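Local coordinates for protein putative surface-anchored fimbrial subunit (Corynebacterium diphtheriae, PDB 3HR6) that probably builds the shaft of the pilus as its repeating major subunit, a chain of tandem Ig-like modules that binds a calcium ion, at residues A[4-16]-A[87-101]. Numbering follows the deposited sequence. Where two conformers were deposited one is given.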
loop_
_atom_site.group_PDB
_atom_site.type_symbol
_atom_site.label_atom_id
_atom_site.label_comp_id
_atom_site.label_asym_id
_atom_site.label_seq_id
_atom_site.Cartn_x
_atom_site.Cartn_y
_atom_site.Cartn_z
ATOM N N ARG A 4 43.192 16.334 6.377
ATOM C CA ARG A 4 41.771 16.117 5.922
ATOM C C ARG A 4 41.309 14.671 6.129
ATOM O O ARG A 4 42.028 13.718 5.840
ATOM C CB ARG A 4 41.568 16.584 4.480
ATOM C CG ARG A 4 41.934 18.067 4.384
ATOM C CD ARG A 4 41.211 18.820 3.299
ATOM N NE ARG A 4 39.782 19.033 3.546
ATOM C CZ ARG A 4 39.274 19.860 4.464
ATOM N NH1 ARG A 4 40.063 20.532 5.300
ATOM N NH2 ARG A 4 37.956 19.993 4.566
ATOM N N THR A 5 40.083 14.543 6.614
ATOM C CA THR A 5 39.610 13.298 7.173
ATOM C C THR A 5 38.382 12.846 6.385
ATOM O O THR A 5 37.881 13.582 5.541
ATOM C CB THR A 5 39.322 13.506 8.690
ATOM O OG1 THR A 5 39.354 12.256 9.388
ATOM C CG2 THR A 5 37.986 14.202 8.910
ATOM N N SER A 6 37.923 11.629 6.647
ATOM C CA SER A 6 36.670 11.161 6.054
ATOM C C SER A 6 35.955 10.239 7.025
ATOM O O SER A 6 36.586 9.638 7.893
ATOM C CB SER A 6 36.885 10.462 4.710
ATOM O OG SER A 6 37.566 9.233 4.855
ATOM N N ILE A 7 34.632 10.202 6.896
ATOM C CA ILE A 7 33.778 9.262 7.621
ATOM C C ILE A 7 33.051 8.396 6.613
ATOM O O ILE A 7 32.287 8.890 5.782
ATOM C CB ILE A 7 32.808 9.976 8.581
ATOM C CG1 ILE A 7 33.597 10.745 9.646
ATOM C CG2 ILE A 7 31.892 8.951 9.274
ATOM C CD1 ILE A 7 32.840 11.885 10.256
ATOM N N ALA A 8 33.292 7.087 6.704
ATOM C CA ALA A 8 32.623 6.093 5.888
ATOM C C ALA A 8 31.537 5.462 6.752
ATOM O O ALA A 8 31.854 4.762 7.746
ATOM C CB ALA A 8 33.628 5.056 5.453
ATOM N N VAL A 9 30.278 5.713 6.398
ATOM C CA VAL A 9 29.146 5.138 7.115
ATOM C C VAL A 9 28.702 3.859 6.411
ATOM O O VAL A 9 28.262 3.892 5.271
ATOM C CB VAL A 9 27.934 6.105 7.193
ATOM C CG1 VAL A 9 26.840 5.491 8.031
ATOM C CG2 VAL A 9 28.336 7.464 7.753
ATOM N N HIS A 10 28.742 2.755 7.155
ATOM C CA HIS A 10 28.220 1.473 6.704
ATOM C C HIS A 10 26.926 1.140 7.446
ATOM O O HIS A 10 26.924 0.939 8.657
ATOM C CB HIS A 10 29.261 0.385 6.966
ATOM C CG HIS A 10 30.610 0.672 6.395
ATOM N ND1 HIS A 10 30.903 0.503 5.058
ATOM C CD2 HIS A 10 31.739 1.143 6.970
ATOM C CE1 HIS A 10 32.166 0.826 4.846
ATOM N NE2 HIS A 10 32.695 1.221 5.988
ATOM N N ALA A 11 25.829 1.019 6.717
ATOM C CA ALA A 11 24.540 0.819 7.303
ATOM C C ALA A 11 24.295 -0.661 7.434
ATOM O O ALA A 11 24.100 -1.343 6.443
ATOM C CB ALA A 11 23.476 1.458 6.412
ATOM N N LEU A 12 24.343 -1.167 8.661
ATOM C CA LEU A 12 24.183 -2.595 8.920
ATOM C C LEU A 12 22.758 -2.941 9.298
ATOM O O LEU A 12 22.140 -2.251 10.131
ATOM C CB LEU A 12 25.104 -2.982 10.076
ATOM C CG LEU A 12 26.513 -3.356 9.645
ATOM C CD1 LEU A 12 27.112 -2.481 8.556
ATOM C CD2 LEU A 12 27.414 -3.544 10.869
ATOM N N MET A 13 22.226 -4.007 8.714
ATOM C CA MET A 13 20.919 -4.527 9.101
ATOM C C MET A 13 21.084 -5.582 10.191
ATOM O O MET A 13 21.685 -6.640 9.950
ATOM C CB MET A 13 20.219 -5.143 7.881
ATOM C CG MET A 13 18.938 -5.865 8.230
ATOM S SD MET A 13 17.985 -6.371 6.809
ATOM C CE MET A 13 19.168 -7.463 5.985
ATOM N N GLY A 14 20.535 -5.333 11.376
ATOM C CA GLY A 14 20.603 -6.321 12.460
ATOM C C GLY A 14 20.451 -5.663 13.807
ATOM O O GLY A 14 20.249 -4.445 13.883
ATOM N N LEU A 15 20.530 -6.479 14.856
ATOM C CA LEU A 15 20.325 -6.015 16.218
ATOM C C LEU A 15 21.669 -5.817 16.930
ATOM O O LEU A 15 22.530 -6.684 16.869
ATOM C CB LEU A 15 19.444 -7.017 16.958
ATOM C CG LEU A 15 18.001 -7.017 16.461
ATOM C CD1 LEU A 15 17.231 -8.272 16.947
ATOM C CD2 LEU A 15 17.297 -5.732 16.843
ATOM N N PRO A 16 21.853 -4.650 17.582
ATOM C CA PRO A 16 23.104 -4.420 18.323
ATOM C C PRO A 16 23.274 -5.417 19.467
ATOM O O PRO A 16 22.281 -5.894 20.023
ATOM C CB PRO A 16 22.948 -3.001 18.879
ATOM C CG PRO A 16 21.766 -2.386 18.219
ATOM C CD PRO A 16 21.002 -3.446 17.486
ATOM N N GLY A 87 27.569 -0.528 -0.030
ATOM C CA GLY A 87 27.599 -0.735 1.403
ATOM C C GLY A 87 28.096 0.452 2.212
ATOM O O GLY A 87 28.209 0.347 3.424
ATOM N N VAL A 88 28.366 1.579 1.573
ATOM C CA VAL A 88 28.973 2.700 2.284
ATOM C C VAL A 88 28.493 4.062 1.787
ATOM O O VAL A 88 28.255 4.239 0.604
ATOM C CB VAL A 88 30.505 2.618 2.188
ATOM C CG1 VAL A 88 31.041 2.863 0.738
ATOM C CG2 VAL A 88 31.185 3.577 3.183
ATOM N N ALA A 89 28.329 5.007 2.716
ATOM C CA ALA A 89 28.168 6.423 2.384
ATOM C C ALA A 89 29.416 7.081 2.919
ATOM O O ALA A 89 29.573 7.174 4.138
ATOM C CB ALA A 89 26.918 7.011 3.036
ATOM N N LYS A 90 30.329 7.454 2.023
ATOM C CA LYS A 90 31.592 8.100 2.408
ATOM C C LYS A 90 31.547 9.635 2.304
ATOM O O LYS A 90 31.387 10.196 1.207
ATOM C CB LYS A 90 32.769 7.583 1.567
ATOM C CG LYS A 90 34.101 8.035 2.093
ATOM C CD LYS A 90 35.273 7.308 1.456
ATOM C CE LYS A 90 36.567 7.992 1.789
ATOM N NZ LYS A 90 37.741 7.148 1.481
ATOM N N PHE A 91 31.727 10.300 3.440
ATOM C CA PHE A 91 31.799 11.757 3.502
ATOM C C PHE A 91 33.279 12.115 3.543
ATOM O O PHE A 91 33.929 11.915 4.556
ATOM C CB PHE A 91 31.060 12.268 4.751
ATOM C CG PHE A 91 29.601 11.941 4.762
ATOM C CD1 PHE A 91 28.685 12.785 4.151
ATOM C CD2 PHE A 91 29.130 10.770 5.353
ATOM C CE1 PHE A 91 27.349 12.489 4.154
ATOM C CE2 PHE A 91 27.778 10.465 5.338
ATOM C CZ PHE A 91 26.894 11.317 4.739
ATOM N N ASP A 92 33.796 12.618 2.418
ATOM C CA ASP A 92 35.229 12.754 2.173
ATOM C C ASP A 92 35.637 14.231 2.289
ATOM O O ASP A 92 34.777 15.111 2.272
ATOM C CB ASP A 92 35.544 12.191 0.773
ATOM C CG ASP A 92 37.023 11.791 0.588
ATOM O OD1 ASP A 92 37.898 12.130 1.422
ATOM O OD2 ASP A 92 37.316 11.118 -0.427
ATOM N N ASN A 93 36.939 14.484 2.437
ATOM C CA ASN A 93 37.506 15.849 2.441
ATOM C C ASN A 93 36.949 16.711 3.601
ATOM O O ASN A 93 36.563 17.875 3.406
ATOM C CB ASN A 93 37.247 16.506 1.067
ATOM C CG ASN A 93 38.187 17.647 0.762
ATOM O OD1 ASN A 93 39.370 17.614 1.105
ATOM N ND2 ASN A 93 37.671 18.665 0.069
ATOM N N LEU A 94 36.941 16.130 4.807
ATOM C CA LEU A 94 36.371 16.771 5.993
ATOM C C LEU A 94 37.430 17.433 6.858
ATOM O O LEU A 94 38.541 16.919 7.023
ATOM C CB LEU A 94 35.658 15.739 6.874
ATOM C CG LEU A 94 34.472 15.009 6.251
ATOM C CD1 LEU A 94 33.887 14.013 7.279
ATOM C CD2 LEU A 94 33.418 15.988 5.779
ATOM N N THR A 95 37.051 18.555 7.459
ATOM C CA THR A 95 37.921 19.258 8.396
ATOM C C THR A 95 37.884 18.490 9.713
ATOM O O THR A 95 36.842 17.930 10.085
ATOM C CB THR A 95 37.459 20.739 8.625
ATOM O OG1 THR A 95 36.330 20.772 9.505
ATOM C CG2 THR A 95 37.050 21.403 7.313
ATOM N N PRO A 96 39.019 18.404 10.405
ATOM C CA PRO A 96 38.988 17.732 11.701
ATOM C C PRO A 96 37.955 18.358 12.650
ATOM O O PRO A 96 37.966 19.565 12.863
ATOM C CB PRO A 96 40.417 17.910 12.215
ATOM C CG PRO A 96 41.250 18.006 10.963
ATOM C CD PRO A 96 40.392 18.734 9.976
ATOM N N ALA A 97 37.042 17.541 13.176
ATOM C CA ALA A 97 35.953 18.037 14.028
ATOM C C ALA A 97 35.257 16.870 14.731
ATOM O O ALA A 97 35.592 15.723 14.474
ATOM C CB ALA A 97 34.940 18.798 13.191
ATOM N N LEU A 98 34.324 17.178 15.637
ATOM C CA LEU A 98 33.355 16.200 16.142
ATOM C C LEU A 98 32.155 16.221 15.209
ATOM O O LEU A 98 31.625 17.296 14.891
ATOM C CB LEU A 98 32.906 16.527 17.580
ATOM C CG LEU A 98 31.983 15.510 18.292
ATOM C CD1 LEU A 98 32.668 14.169 18.460
ATOM C CD2 LEU A 98 31.515 16.041 19.665
ATOM N N TYR A 99 31.740 15.042 14.740
ATOM C CA TYR A 99 30.607 14.952 13.833
ATOM C C TYR A 99 29.434 14.199 14.421
ATOM O O TYR A 99 29.567 13.420 15.356
ATOM C CB TYR A 99 31.020 14.324 12.498
ATOM C CG TYR A 99 31.917 15.242 11.689
ATOM C CD1 TYR A 99 31.381 16.171 10.811
ATOM C CD2 TYR A 99 33.314 15.186 11.814
ATOM C CE1 TYR A 99 32.190 17.021 10.077
ATOM C CE2 TYR A 99 34.138 16.040 11.066
ATOM C CZ TYR A 99 33.566 16.942 10.198
ATOM O OH TYR A 99 34.346 17.824 9.457
ATOM N N LEU A 100 28.267 14.454 13.867
ATOM C CA LEU A 100 27.067 13.740 14.240
ATOM C C LEU A 100 26.468 13.150 12.967
ATOM O O LEU A 100 26.258 13.858 11.974
ATOM C CB LEU A 100 26.085 14.677 14.965
ATOM C CG LEU A 100 24.760 14.025 15.352
ATOM C CD1 LEU A 100 24.904 13.276 16.651
ATOM C CD2 LEU A 100 23.639 15.105 15.432
ATOM N N VAL A 101 26.270 11.828 12.980
ATOM C CA VAL A 101 25.728 11.108 11.844
ATOM C C VAL A 101 24.268 10.789 12.139
ATOM O O VAL A 101 23.960 10.139 13.146
ATOM C CB VAL A 101 26.524 9.789 11.568
ATOM C CG1 VAL A 101 25.807 8.908 10.546
ATOM C CG2 VAL A 101 27.957 10.106 11.125
#
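Thr5, Ile7 and Val9 pair with Leu94, Phe91 and Ala89 as antiparallel hydrogen-bonded pairs, joining strand 5-9 to the bulged strand 89-94 in the N-terminal Ig-like module of the pilin. Each pair exchanges two backbone bonds, such as Phe91 N to Ile7 O at 2.8 Å. Between Thr5 and Ile7 the register slips by one at a G1 beta bulge, where Asn93 and Leu94 both face Thr5. Asn93 tolerates the bulge's positive phi (61°), and its N-H turns to Asp92 OD1. Arg4 closes this end: NE reaches Asn93 OD1 (2.9 Å) and NH2 reaches Asn93 O (2.8 Å), both from above the carbonyl planes; a bend at chi3 (70°) brings the guanidinium round. Thr5, beta-branched and so suited to an extended strand, and the small Ser6 pass their hydroxyls to strand 131-143, Thr5 OG1 bonding Gln133 O and Ser6 OG bonding Asp134 OD1. Inside the sandwich, Ile7 CD1 bridges Leu94 CD1 (3.8 Å) and Tyr99 CD2 (3.7 Å), while Val9 CG2 meets the Phe91 ring at its edge. Tyr99's hydroxyl donates to Thr95 O and also bonds Arg43 NH2. At the far end both His10 nitrogens are used: NE2 bonds His136 ND1, and ND1 donates to Gly87 O at 3.2 Å, the oxygen lying 17° out of the imidazole plane.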